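Local coordinates for purine catabolism protein pucG (Bacillus subtilis, PDB 3ISL) that catalyses transfer of the amino group of (S)-ureidoglycine to glyoxylate in purine catabolism, giving oxalurate and glycine, with pyridoxal phosphate as cofactor, at residues A[71-75]-A[193-197]; A[119-123]-A[148-154]; A[143-147]-A[174-178]; A[197-201]-A[367-371]; A[323-329]-A[361-367]. All coordinates share one frame; numbering follows the deposited sequence.

Contact 1 (A[71-75]-A[193-197]). With PLP (pyridoxal-5'-phosphate), chain C.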
# COMPACT_ATOMS: atom_id res chain seq x y z
N SER A 71 1.65 -6.53 -4.43
CA SER A 71 1.81 -6.91 -5.81
C SER A 71 0.47 -7.16 -6.49
O SER A 71 0.25 -6.78 -7.64
CB SER A 71 2.62 -8.17 -5.85
OG SER A 71 3.69 -8.05 -4.96
N ARG A 72 -0.42 -7.82 -5.77
CA ARG A 72 -1.69 -8.24 -6.36
C ARG A 72 -2.72 -7.11 -6.47
O ARG A 72 -3.68 -7.25 -7.22
CB ARG A 72 -2.28 -9.47 -5.63
CG ARG A 72 -3.05 -9.19 -4.40
CD ARG A 72 -3.31 -10.56 -3.71
NE ARG A 72 -2.06 -11.25 -3.29
CZ ARG A 72 -1.99 -12.53 -2.86
NH1 ARG A 72 -3.07 -13.31 -2.81
NH2 ARG A 72 -0.82 -13.04 -2.48
N ALA A 73 -2.49 -6.00 -5.77
CA ALA A 73 -3.22 -4.76 -6.05
C ALA A 73 -2.69 -4.20 -7.38
O ALA A 73 -3.45 -3.59 -8.12
CB ALA A 73 -3.01 -3.75 -4.93
N GLY A 74 -1.39 -4.35 -7.63
CA GLY A 74 -0.83 -3.97 -8.91
C GLY A 74 -1.46 -4.76 -10.03
O GLY A 74 -1.82 -4.23 -11.06
N ILE A 75 -1.54 -6.08 -9.83
CA ILE A 75 -2.15 -6.95 -10.82
C ILE A 75 -3.62 -6.58 -11.06
O ILE A 75 -4.07 -6.49 -12.20
CB ILE A 75 -2.06 -8.40 -10.37
CG1 ILE A 75 -0.57 -8.85 -10.27
CG2 ILE A 75 -2.96 -9.27 -11.32
CD1 ILE A 75 -0.40 -10.32 -9.70
N ILE A 193 3.62 -6.78 -14.23
CA ILE A 193 3.53 -6.25 -12.91
C ILE A 193 4.54 -6.97 -12.09
O ILE A 193 4.62 -8.22 -12.11
CB ILE A 193 2.12 -6.53 -12.28
CG1 ILE A 193 0.96 -6.01 -13.17
CG2 ILE A 193 2.11 -6.07 -10.80
CD1 ILE A 193 0.20 -7.13 -14.07
N GLY A 194 5.30 -6.20 -11.34
CA GLY A 194 6.26 -6.79 -10.39
C GLY A 194 5.79 -6.68 -8.96
O GLY A 194 4.73 -6.12 -8.68
N GLY A 195 6.58 -7.24 -8.05
CA GLY A 195 6.42 -6.96 -6.62
C GLY A 195 7.76 -6.63 -6.01
O GLY A 195 8.81 -6.77 -6.64
N THR A 196 7.76 -6.13 -4.78
CA THR A 196 9.00 -5.62 -4.20
C THR A 196 9.70 -6.59 -3.24
O THR A 196 10.93 -6.54 -3.12
CB THR A 196 8.69 -4.33 -3.39
OG1 THR A 196 7.44 -4.50 -2.70
CG2 THR A 196 8.52 -3.16 -4.33
N GLN A 197 8.95 -7.46 -2.55
CA GLN A 197 9.45 -8.16 -1.38
C GLN A 197 10.09 -9.49 -1.74
O GLN A 197 10.43 -10.30 -0.82
CB GLN A 197 8.34 -8.38 -0.34
CG GLN A 197 7.28 -9.53 -0.80
CD GLN A 197 6.09 -8.98 -1.63
OE1 GLN A 197 6.14 -7.85 -2.12
NE2 GLN A 197 5.02 -9.77 -1.75
N1 PLP C . 1.92 -13.29 -7.70
C2 PLP C . 3.01 -14.27 -7.56
C2A PLP C . 3.54 -15.05 -8.61
C3 PLP C . 3.62 -14.52 -6.33
O3 PLP C . 4.64 -15.43 -6.20
C4 PLP C . 3.26 -13.86 -5.18
C4A PLP C . 4.00 -14.17 -3.82
C5 PLP C . 2.24 -12.91 -5.27
C6 PLP C . 1.56 -12.62 -6.49
C5A PLP C . 1.85 -12.26 -3.99
O4P PLP C . 1.90 -10.91 -4.11
P PLP C . 1.56 -10.19 -2.74
O1P PLP C . 1.49 -11.16 -1.57
O2P PLP C . 0.16 -9.40 -3.17
O3P PLP C . 2.70 -8.98 -2.48
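S71 stands at the start of helix 71-82 and meets G195, its OG 3.4 Å from G195 CA. A side chain at G195 would collide with that hydroxyl. OG lies beside the S71 backbone N (chi1 -45°), and both atoms turn to the same phosphate oxygen of pyridoxal phosphate. S71 OG donates to PLP O3P over 2.8 Å, while the bond from S71 N is weak. From the other segment Q197 NE2 reaches the same O3P at 2.6 Å. The Q197 chain bends at chi2 to bring its amide there. Its other atom, OE1, is buried and has no partner in the model.

R72 takes the next oxygen. Its backbone N and its NE both donate to PLP O2P, R72 NE at 2.9 Å and 165°. R72 NH2 adds a bond to PLP O1P at 3.1 Å. The phosphorus lies in the guanidinium plane, so the group meets the phosphate edge-on. A phosphate cup at a helix N terminus is a hallmark of fold-type I PLP enzymes, and the helix end probably favours the anion. T70 of the same chain and T267 of the second subunit also hydrogen-bond to the cofactor.

G74 passes close over I193, with G74 C 3.9 Å from I193 CG2. I75 crosses I193 at about a right angle, its CG1 3.9 Å from I193 CG2. I75 also packs on L101 and I104.

Contact 2 (A[119-123]-A[148-154])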
# COMPACT_ATOMS: atom_id res chain seq x y z
N TRP A 119 0.20 -29.43 -11.71
CA TRP A 119 1.10 -28.69 -10.87
C TRP A 119 2.45 -29.40 -10.85
O TRP A 119 2.51 -30.62 -10.61
CB TRP A 119 0.54 -28.44 -9.47
CG TRP A 119 -0.53 -27.41 -9.44
CD1 TRP A 119 -1.34 -27.03 -10.47
CD2 TRP A 119 -0.92 -26.61 -8.31
NE1 TRP A 119 -2.22 -26.05 -10.05
CE2 TRP A 119 -1.96 -25.76 -8.73
CE3 TRP A 119 -0.47 -26.53 -6.98
CZ2 TRP A 119 -2.58 -24.84 -7.88
CZ3 TRP A 119 -1.07 -25.59 -6.13
CH2 TRP A 119 -2.13 -24.77 -6.60
N GLY A 120 3.49 -28.64 -11.18
CA GLY A 120 4.85 -29.14 -11.27
C GLY A 120 5.32 -29.22 -12.71
O GLY A 120 6.49 -29.50 -12.98
N THR A 121 4.40 -28.99 -13.66
CA THR A 121 4.77 -28.95 -15.07
C THR A 121 4.35 -27.57 -15.62
O THR A 121 3.78 -26.73 -14.85
CB THR A 121 4.10 -30.11 -15.90
OG1 THR A 121 2.73 -29.79 -16.17
CG2 THR A 121 4.15 -31.50 -15.17
N VAL A 122 4.61 -27.33 -16.91
CA VAL A 122 4.15 -26.10 -17.61
C VAL A 122 3.48 -26.53 -18.94
O VAL A 122 3.63 -27.65 -19.35
CB VAL A 122 5.31 -25.05 -17.88
CG1 VAL A 122 6.03 -24.59 -16.57
CG2 VAL A 122 6.35 -25.56 -18.94
N PHE A 123 2.82 -25.60 -19.62
CA PHE A 123 2.28 -25.82 -20.98
C PHE A 123 3.34 -25.87 -22.09
O PHE A 123 4.34 -25.18 -22.00
CB PHE A 123 1.29 -24.70 -21.32
CG PHE A 123 0.07 -24.68 -20.41
CD1 PHE A 123 -1.02 -25.48 -20.70
CD2 PHE A 123 0.05 -23.88 -19.28
CE1 PHE A 123 -2.16 -25.45 -19.87
CE2 PHE A 123 -1.06 -23.81 -18.44
CZ PHE A 123 -2.19 -24.62 -18.74
N SER A 148 4.26 -21.24 -6.11
CA SER A 148 3.48 -22.31 -5.49
C SER A 148 3.98 -23.67 -5.99
O SER A 148 3.93 -24.64 -5.28
CB SER A 148 1.96 -22.13 -5.80
OG SER A 148 1.71 -22.22 -7.21
N THR A 149 4.43 -23.74 -7.22
CA THR A 149 4.85 -25.01 -7.82
C THR A 149 6.35 -25.02 -8.15
O THR A 149 6.91 -26.05 -8.40
CB THR A 149 4.01 -25.40 -9.06
OG1 THR A 149 4.33 -24.58 -10.19
CG2 THR A 149 2.46 -25.35 -8.76
N GLY A 150 6.99 -23.87 -8.10
CA GLY A 150 8.41 -23.73 -8.45
C GLY A 150 8.73 -23.78 -9.94
O GLY A 150 9.89 -24.03 -10.30
N ARG A 151 7.74 -23.57 -10.81
CA ARG A 151 7.97 -23.64 -12.26
C ARG A 151 7.96 -22.25 -12.82
O ARG A 151 7.26 -21.41 -12.33
CB ARG A 151 6.90 -24.48 -13.00
CG ARG A 151 6.85 -25.94 -12.52
CD ARG A 151 8.15 -26.68 -12.84
NE ARG A 151 9.15 -26.78 -11.79
CZ ARG A 151 8.93 -27.28 -10.59
NH1 ARG A 151 7.70 -27.59 -10.31
NH2 ARG A 151 9.87 -27.43 -9.68
N ILE A 152 8.86 -22.03 -13.78
CA ILE A 152 8.92 -20.84 -14.58
C ILE A 152 8.51 -21.23 -16.00
O ILE A 152 8.91 -22.29 -16.55
CB ILE A 152 10.31 -20.12 -14.47
CG1 ILE A 152 10.26 -18.72 -15.09
CG2 ILE A 152 11.44 -20.95 -14.97
CD1 ILE A 152 11.58 -17.85 -14.78
N HIS A 153 7.66 -20.38 -16.58
CA HIS A 153 7.05 -20.60 -17.93
C HIS A 153 7.70 -19.75 -19.04
O HIS A 153 7.85 -18.54 -18.83
CB HIS A 153 5.56 -20.25 -17.87
CG HIS A 153 4.75 -21.01 -18.86
ND1 HIS A 153 3.82 -21.96 -18.49
CD2 HIS A 153 4.82 -21.05 -20.21
CE1 HIS A 153 3.32 -22.52 -19.57
NE2 HIS A 153 3.91 -21.99 -20.62
N PRO A 154 8.10 -20.37 -20.21
CA PRO A 154 8.55 -19.61 -21.37
C PRO A 154 7.45 -18.65 -21.84
O PRO A 154 6.24 -19.04 -21.95
CB PRO A 154 8.81 -20.71 -22.44
CG PRO A 154 9.23 -21.86 -21.59
CD PRO A 154 8.29 -21.82 -20.43
O HOH W 1 3.37 -25.96 -12.24
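T149 and W119 cross at about a right angle. The methyl T149 CG2 lies against the indole, 3.6 Å from W119 CE3. Chi1 of T149 (73°) places CG2 beside its own backbone N, toward the tryptophan, and sends OG1 the other way, to a water. R151 packs differently. Its chain bends at chi2 and chi3 and folds back along G120, with R151 CD 3.3 Å from G120 O. The guanidinium turns an edge to G120 CA, which lies 3.4 Å from R151 NH1. V122 points at the second segment and has R151 on one branch and H153 beside it. V122 CG1 is 3.7 Å from R151 CB, and V122 CB is 3.5 Å from H153 ND1. The F123 and H153 rings meet rim to rim, with planes at 35° and H153 CE1 at the phenyl edge. H153 also meets the ring of Y94.

The contact joins the loop between strand 111-116 and helix 125-135 to the second strand of the small hairpin 145-146/151-152. The two segments run almost the same way, 13° apart, yet form no clear direct hydrogen bond. One water bridges the segments. It accepts from G120 N and from T149 OG1 (2.7 Å), and donates to T121 O (2.8 Å). The pairing therefore rests largely on side-chain packing, with a three-way water as a polar link.

Contact 3 (A[143-147]-A[174-178]). With PLP (pyridoxal-5'-phosphate), chain C.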
# COMPACT_ATOMS: atom_id res chain seq x y z
N VAL A 143 0.98 -16.02 -15.31
CA VAL A 143 2.03 -15.91 -14.29
C VAL A 143 3.37 -16.32 -14.98
O VAL A 143 3.44 -17.33 -15.66
CB VAL A 143 1.77 -16.82 -13.08
CG1 VAL A 143 2.92 -16.64 -11.99
CG2 VAL A 143 0.41 -16.56 -12.45
N HIS A 144 4.41 -15.49 -14.84
CA HIS A 144 5.78 -15.88 -15.32
C HIS A 144 6.37 -17.03 -14.52
O HIS A 144 6.80 -18.08 -15.10
CB HIS A 144 6.74 -14.64 -15.29
CG HIS A 144 8.06 -14.86 -15.98
ND1 HIS A 144 9.16 -14.07 -15.73
CD2 HIS A 144 8.48 -15.83 -16.86
CE1 HIS A 144 10.19 -14.51 -16.45
NE2 HIS A 144 9.79 -15.54 -17.18
N GLY A 145 6.45 -16.84 -13.20
CA GLY A 145 7.03 -17.86 -12.32
C GLY A 145 6.02 -18.15 -11.19
O GLY A 145 5.62 -17.23 -10.45
N GLU A 146 5.59 -19.41 -11.06
CA GLU A 146 4.66 -19.80 -9.94
C GLU A 146 5.49 -20.31 -8.81
O GLU A 146 6.09 -21.41 -8.95
CB GLU A 146 3.80 -21.04 -10.31
CG GLU A 146 2.55 -20.79 -11.08
CD GLU A 146 1.47 -20.16 -10.24
OE1 GLU A 146 1.55 -20.19 -9.01
OE2 GLU A 146 0.50 -19.66 -10.83
N THR A 147 5.51 -19.57 -7.68
CA THR A 147 6.27 -19.98 -6.55
C THR A 147 5.57 -21.13 -5.91
O THR A 147 6.23 -21.90 -5.21
CB THR A 147 6.45 -18.88 -5.46
OG1 THR A 147 5.17 -18.35 -5.12
CG2 THR A 147 7.30 -17.76 -5.99
N VAL A 174 5.83 -11.13 -10.63
CA VAL A 174 6.04 -10.68 -9.26
C VAL A 174 7.24 -11.43 -8.61
O VAL A 174 8.02 -10.85 -7.89
CB VAL A 174 4.74 -10.83 -8.42
CG1 VAL A 174 5.05 -10.99 -6.96
CG2 VAL A 174 3.72 -9.67 -8.68
N ALA A 175 7.32 -12.74 -8.86
CA ALA A 175 8.33 -13.56 -8.26
C ALA A 175 9.62 -13.59 -9.04
O ALA A 175 10.58 -14.15 -8.56
CB ALA A 175 7.84 -15.02 -8.16
N THR A 176 9.59 -13.17 -10.30
CA THR A 176 10.78 -13.30 -11.16
C THR A 176 11.50 -11.94 -11.34
O THR A 176 12.70 -11.91 -11.53
CB THR A 176 10.46 -13.87 -12.56
OG1 THR A 176 9.43 -13.07 -13.10
CG2 THR A 176 9.93 -15.29 -12.41
N ILE A 177 10.78 -10.83 -11.24
CA ILE A 177 11.45 -9.58 -11.59
C ILE A 177 12.66 -9.33 -10.66
O ILE A 177 12.56 -9.47 -9.41
CB ILE A 177 10.46 -8.37 -11.49
CG1 ILE A 177 10.98 -7.10 -12.26
CG2 ILE A 177 10.04 -8.05 -9.95
CD1 ILE A 177 11.40 -7.34 -13.77
N GLY A 178 13.81 -8.94 -11.26
CA GLY A 178 15.07 -8.70 -10.53
C GLY A 178 15.86 -9.97 -10.11
O GLY A 178 16.93 -9.87 -9.51
N1 PLP C . 1.92 -13.29 -7.70
C2 PLP C . 3.01 -14.27 -7.56
C2A PLP C . 3.54 -15.05 -8.61
C3 PLP C . 3.62 -14.52 -6.33
O3 PLP C . 4.64 -15.43 -6.20
C4 PLP C . 3.26 -13.86 -5.18
C4A PLP C . 4.00 -14.17 -3.82
C5 PLP C . 2.24 -12.91 -5.27
C6 PLP C . 1.56 -12.62 -6.49
C5A PLP C . 1.85 -12.26 -3.99
O4P PLP C . 1.90 -10.91 -4.11
P PLP C . 1.56 -10.19 -2.74
O1P PLP C . 1.49 -11.16 -1.57
O2P PLP C . 0.16 -9.40 -3.17
O3P PLP C . 2.70 -8.98 -2.48
O HOH W 2 5.91 -14.55 -11.47
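A175 and T176 are the residues of 174-178 that pack on G145, T147 and H144. V174, just before them, serves the cofactor instead. Its CG1 sits over the face of the pyridine ring, 3.8 Å from PLP C5. V174 N bonds to D172 OD1, a further residue of the PLP pocket.

A175 points its methyl at the first segment. A175 CB is 3.5 Å from T147 CG2, and it also borders the cofactor phenol oxygen. T147 has chi1 of 52°, which sends CG2 to A175 and lets OG1 reach PLP O3 at 3.2 Å. Either oxygen of that hydrogen bond could be the donor. G145 O lies 3.5 Å from the PLP methyl, C2A. Water 2 bridges the backbones: it accepts from G145 N at 2.9 Å and, weakly, from A175 N.

The two segments follow the neighbouring parallel strands 139-143 and 168-172 of the large mixed sheet. Building the cofactor site from loops at the C-terminal ends of such strands is characteristic of fold-type I aminotransferases.

T176 comes next and meets H144 obliquely. Its OG1 is 2.8 Å from H144 ND1, a bent hydrogen bond (134°) in which either atom could donate. T176 OG1 also has a weak bond to A173 O. H144 CG lies anti to the backbone N (chi1 -169°), which carries the imidazole out to this hydroxyl and to the W187 ring. T176 CG2 lies 3.9 Å from G145 CA, where any side chain on G145 would clash with it. I152 of the short hairpin packs on T176 as well.

Contact 4 (A[197-201]-A[367-371]). With PLP (pyridoxal-5'-phosphate), chain C.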
# COMPACT_ATOMS: atom_id res chain seq x y z
N GLN A 197 8.95 -7.46 -2.55
CA GLN A 197 9.45 -8.16 -1.38
C GLN A 197 10.09 -9.49 -1.74
O GLN A 197 10.43 -10.30 -0.82
CB GLN A 197 8.34 -8.38 -0.34
CG GLN A 197 7.28 -9.53 -0.80
CD GLN A 197 6.09 -8.98 -1.63
OE1 GLN A 197 6.14 -7.85 -2.12
NE2 GLN A 197 5.02 -9.77 -1.75
N LYS A 198 10.22 -9.74 -3.05
CA LYS A 198 10.82 -10.96 -3.62
C LYS A 198 12.22 -10.68 -4.15
O LYS A 198 13.03 -10.20 -3.40
CB LYS A 198 9.87 -11.65 -4.59
CG LYS A 198 8.61 -12.21 -3.74
CD LYS A 198 7.53 -13.01 -4.52
CE LYS A 198 6.27 -13.07 -3.67
NZ LYS A 198 5.30 -14.11 -3.93
N CYS A 199 12.54 -10.96 -5.40
CA CYS A 199 13.89 -10.74 -5.82
C CYS A 199 14.47 -9.32 -5.68
O CYS A 199 15.71 -9.15 -5.77
CB CYS A 199 14.05 -11.26 -7.24
SG CYS A 199 13.68 -12.99 -7.26
N LEU A 200 13.59 -8.32 -5.58
CA LEU A 200 13.97 -6.92 -5.34
C LEU A 200 14.39 -6.58 -3.88
O LEU A 200 15.07 -5.60 -3.63
CB LEU A 200 12.83 -5.94 -5.82
CG LEU A 200 12.52 -6.06 -7.35
CD1 LEU A 200 11.54 -4.92 -7.66
CD2 LEU A 200 13.81 -5.95 -8.26
N SER A 201 14.00 -7.42 -2.93
CA SER A 201 14.37 -7.22 -1.52
C SER A 201 14.03 -5.80 -1.07
O SER A 201 14.84 -5.10 -0.44
CB SER A 201 15.88 -7.52 -1.30
OG SER A 201 16.01 -8.93 -1.26
N MET A 367 16.16 -15.59 -3.08
CA MET A 367 15.79 -14.39 -3.80
C MET A 367 16.47 -13.14 -3.25
O MET A 367 16.46 -12.93 -2.02
CB MET A 367 14.25 -14.14 -3.61
CG MET A 367 13.34 -15.26 -4.23
SD MET A 367 11.68 -15.00 -3.64
CE MET A 367 10.73 -15.74 -5.01
N GLY A 368 16.98 -12.25 -4.13
CA GLY A 368 17.42 -10.98 -3.66
C GLY A 368 18.53 -11.06 -2.62
O GLY A 368 19.49 -11.84 -2.75
N TYR A 369 18.40 -10.26 -1.57
CA TYR A 369 19.46 -10.17 -0.55
C TYR A 369 19.62 -11.50 0.21
O TYR A 369 20.67 -11.77 0.75
CB TYR A 369 19.13 -9.06 0.44
CG TYR A 369 20.32 -8.80 1.36
CD1 TYR A 369 21.49 -8.17 0.86
CD2 TYR A 369 20.31 -9.23 2.67
CE1 TYR A 369 22.59 -7.96 1.66
CE2 TYR A 369 21.44 -9.04 3.50
CZ TYR A 369 22.57 -8.42 2.97
OH TYR A 369 23.67 -8.19 3.79
N SER A 370 18.52 -12.26 0.34
CA SER A 370 18.54 -13.64 0.91
C SER A 370 19.33 -14.67 0.06
O SER A 370 19.74 -15.79 0.55
CB SER A 370 17.07 -14.09 1.04
OG SER A 370 16.48 -13.52 2.24
N CYS A 371 19.55 -14.32 -1.21
CA CYS A 371 20.24 -15.20 -2.13
C CYS A 371 21.74 -14.94 -1.95
O CYS A 371 22.36 -14.21 -2.76
CB CYS A 371 19.78 -14.93 -3.57
SG CYS A 371 20.52 -16.06 -4.74
N1 PLP C . 1.92 -13.29 -7.70
C2 PLP C . 3.01 -14.27 -7.56
C2A PLP C . 3.54 -15.05 -8.61
C3 PLP C . 3.62 -14.52 -6.33
O3 PLP C . 4.64 -15.43 -6.20
C4 PLP C . 3.26 -13.86 -5.18
C4A PLP C . 4.00 -14.17 -3.82
C5 PLP C . 2.24 -12.91 -5.27
C6 PLP C . 1.56 -12.62 -6.49
C5A PLP C . 1.85 -12.26 -3.99
O4P PLP C . 1.90 -10.91 -4.11
P PLP C . 1.56 -10.19 -2.74
O1P PLP C . 1.49 -11.16 -1.57
O2P PLP C . 0.16 -9.40 -3.17
O3P PLP C . 2.70 -8.98 -2.48
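S201 and G368 make the tight end of this contact. S201 OG accepts an almost straight hydrogen bond from Y369 N, 2.8 Å and 174°. The same oxygen lies 3.5 Å from G368 CA, and C199 O is closer still to G368 CA, at 3.3 Å. A side chain at G368 would clash with both oxygens, and its positive phi also suits glycine. S201 OG is further bonded to E21 O. An alanine in place of this serine would remove the hydroxyl and is likely to leave Y369 N and E21 O without their shared partner.

The M367 end is buried and apolar. C199 SG lies 3.8 Å from M367 CG. K198 and M367 run side by side in the same direction, with K198 CB 3.9 Å from M367 SD. The looser side is at Y369, whose ring leads away and is partly exposed.

K198 then leaves the methionine. Its chain is extended beyond CG and ends in the covalent bond from NZ to PLP C4A, 1.3 Å, the internal aldimine of PLP enzymes. The two ends thus differ in chemistry: a directed polar bond ties the end of the type I turn K198-S201 to Y369, whereas M367 meets the start of the lysine chain by packing alone.

Contact 5 (A[323-329]-A[361-367])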
# COMPACT_ATOMS: atom_id res chain seq x y z
N VAL A 323 14.85 -19.31 -8.65
CA VAL A 323 14.81 -18.70 -7.30
C VAL A 323 13.97 -19.43 -6.25
O VAL A 323 13.83 -18.95 -5.13
CB VAL A 323 14.56 -17.16 -7.33
CG1 VAL A 323 15.65 -16.48 -8.23
CG2 VAL A 323 13.15 -16.82 -7.88
N VAL A 324 13.46 -20.62 -6.58
CA VAL A 324 12.73 -21.39 -5.59
C VAL A 324 13.17 -22.80 -5.84
O VAL A 324 13.37 -23.19 -6.98
CB VAL A 324 11.18 -21.25 -5.82
CG1 VAL A 324 10.39 -22.20 -4.96
CG2 VAL A 324 10.72 -19.80 -5.51
N THR A 325 13.27 -23.56 -4.76
CA THR A 325 13.70 -24.94 -4.81
C THR A 325 12.74 -25.73 -3.95
O THR A 325 12.59 -25.42 -2.76
CB THR A 325 15.14 -25.01 -4.27
OG1 THR A 325 15.94 -24.38 -5.25
CG2 THR A 325 15.63 -26.53 -4.11
N CYS A 326 12.05 -26.68 -4.55
CA CYS A 326 10.97 -27.42 -3.90
C CYS A 326 11.55 -28.75 -3.47
O CYS A 326 11.91 -29.58 -4.32
CB CYS A 326 9.78 -27.66 -4.87
SG CYS A 326 9.07 -26.16 -5.52
N VAL A 327 11.64 -28.95 -2.15
CA VAL A 327 12.29 -30.13 -1.60
C VAL A 327 11.21 -31.06 -1.13
O VAL A 327 10.32 -30.64 -0.38
CB VAL A 327 13.23 -29.77 -0.44
CG1 VAL A 327 13.93 -31.04 0.17
CG2 VAL A 327 14.25 -28.70 -0.87
N GLU A 328 11.30 -32.34 -1.54
CA GLU A 328 10.30 -33.34 -1.18
C GLU A 328 10.48 -33.71 0.29
O GLU A 328 11.59 -34.04 0.73
CB GLU A 328 10.37 -34.59 -2.12
CG GLU A 328 9.64 -34.34 -3.47
CD GLU A 328 9.75 -35.46 -4.53
OE1 GLU A 328 9.10 -35.30 -5.60
OE2 GLU A 328 10.47 -36.48 -4.30
N ILE A 329 9.37 -33.63 1.04
CA ILE A 329 9.30 -34.09 2.41
C ILE A 329 9.30 -35.63 2.42
O ILE A 329 8.40 -36.28 1.90
CB ILE A 329 8.05 -33.53 3.16
CG1 ILE A 329 8.09 -31.97 3.16
CG2 ILE A 329 7.94 -34.11 4.60
CD1 ILE A 329 6.75 -31.29 3.48
N ILE A 361 5.92 -30.85 0.04
CA ILE A 361 7.15 -30.12 -0.26
C ILE A 361 7.42 -29.02 0.72
O ILE A 361 6.48 -28.40 1.25
CB ILE A 361 7.17 -29.47 -1.71
CG1 ILE A 361 5.90 -28.67 -2.03
CG2 ILE A 361 7.49 -30.49 -2.78
CD1 ILE A 361 6.06 -27.65 -3.23
N TRP A 362 8.69 -28.74 0.94
CA TRP A 362 9.06 -27.40 1.47
C TRP A 362 9.52 -26.62 0.30
O TRP A 362 10.01 -27.21 -0.64
CB TRP A 362 10.20 -27.43 2.46
CG TRP A 362 9.99 -28.27 3.68
CD1 TRP A 362 9.21 -27.97 4.81
CD2 TRP A 362 10.62 -29.53 3.95
NE1 TRP A 362 9.34 -29.01 5.75
CE2 TRP A 362 10.19 -29.97 5.25
CE3 TRP A 362 11.50 -30.34 3.21
CZ2 TRP A 362 10.61 -31.22 5.81
CZ3 TRP A 362 11.93 -31.58 3.77
CH2 TRP A 362 11.46 -32.01 5.05
N ARG A 363 9.38 -25.29 0.35
CA ARG A 363 9.90 -24.43 -0.70
C ARG A 363 10.99 -23.53 -0.13
O ARG A 363 10.75 -22.74 0.78
CB ARG A 363 8.78 -23.61 -1.36
CG ARG A 363 7.72 -24.48 -2.00
CD ARG A 363 6.58 -23.64 -2.53
NE ARG A 363 5.76 -23.17 -1.44
CZ ARG A 363 5.23 -21.95 -1.38
NH1 ARG A 363 5.41 -21.07 -2.35
NH2 ARG A 363 4.49 -21.62 -0.34
N ILE A 364 12.19 -23.61 -0.69
CA ILE A 364 13.26 -22.79 -0.15
C ILE A 364 13.51 -21.72 -1.24
O ILE A 364 13.83 -22.08 -2.37
CB ILE A 364 14.51 -23.57 0.14
CG1 ILE A 364 14.18 -24.77 1.08
CG2 ILE A 364 15.68 -22.62 0.68
CD1 ILE A 364 15.37 -25.65 1.48
N GLY A 365 13.31 -20.45 -0.87
CA GLY A 365 13.52 -19.29 -1.75
C GLY A 365 14.99 -18.89 -1.67
O GLY A 365 15.62 -19.05 -0.59
N THR A 366 15.57 -18.46 -2.79
CA THR A 366 16.95 -17.89 -2.81
C THR A 366 16.76 -16.64 -3.65
O THR A 366 17.10 -16.64 -4.80
CB THR A 366 18.01 -18.84 -3.50
OG1 THR A 366 17.44 -19.40 -4.69
CG2 THR A 366 18.42 -19.99 -2.60
N MET A 367 16.16 -15.59 -3.08
CA MET A 367 15.79 -14.39 -3.80
C MET A 367 16.47 -13.14 -3.25
O MET A 367 16.46 -12.93 -2.02
CB MET A 367 14.25 -14.14 -3.61
CG MET A 367 13.34 -15.26 -4.23
SD MET A 367 11.68 -15.00 -3.64
CE MET A 367 10.73 -15.74 -5.01
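I329 and W362 meet at one end of a two-stranded antiparallel sheet, 324-328 with 361-365, part of the small C-terminal domain of this aminotransferase fold. The strands pair through T325 with I364 and V327 with W362. I364 N donates to T325 O at 2.8 Å, nearly straight at 176°.

Along I329, CB stands above W362 CH2, 4.2 Å away. CG1 then sits over the centre of the six-membered ring, 3.5 Å from its centroid and 8° off the normal, a CH-pi contact. The branch CG2 stays on the same face, 4.1 Å from W362 CZ2. CD1 stays above the CE2-NE1 side of the indole and also reaches the backbone, 3.6 Å from I361 N.

V327 CG1 meets the indole at its edge, 4.0 Å from W362 CE3. W362 NE1 bonds to G335 O. A serine in place of W362 would probably cost I329 the flat face it packs on and leave G335 O without this donor.

T325 and I364 both turn to L302 of helix 288-308. On the other face R363 reaches out to S352 O and T147 O. Past the strands, T366 N still bonds to V323 O, 3.0 Å, approaching from above the carbonyl plane.

In the fold
From the N terminus, contact 1 closes a loop of 117 residues, from helix 71-82 to the loop after strand 191-193. Contacts 2 and 3 both fall within that loop, and their segments alternate, so they cross; backbone bonds of the hairpin 145-146/151-152 join them. Contact 4 starts at Q197, where contact 1 ends, and runs on to 367-371. Contact 5 lies within this second loop and shares M367 with it. Contacts 1, 3 and 4 all touch pyridoxal phosphate and belong to the cofactor site. Contact 5 joins the two-stranded sheet to the cofactor site through R363 and T147 of contact 3, and C326 packs beside T149 of contact 2.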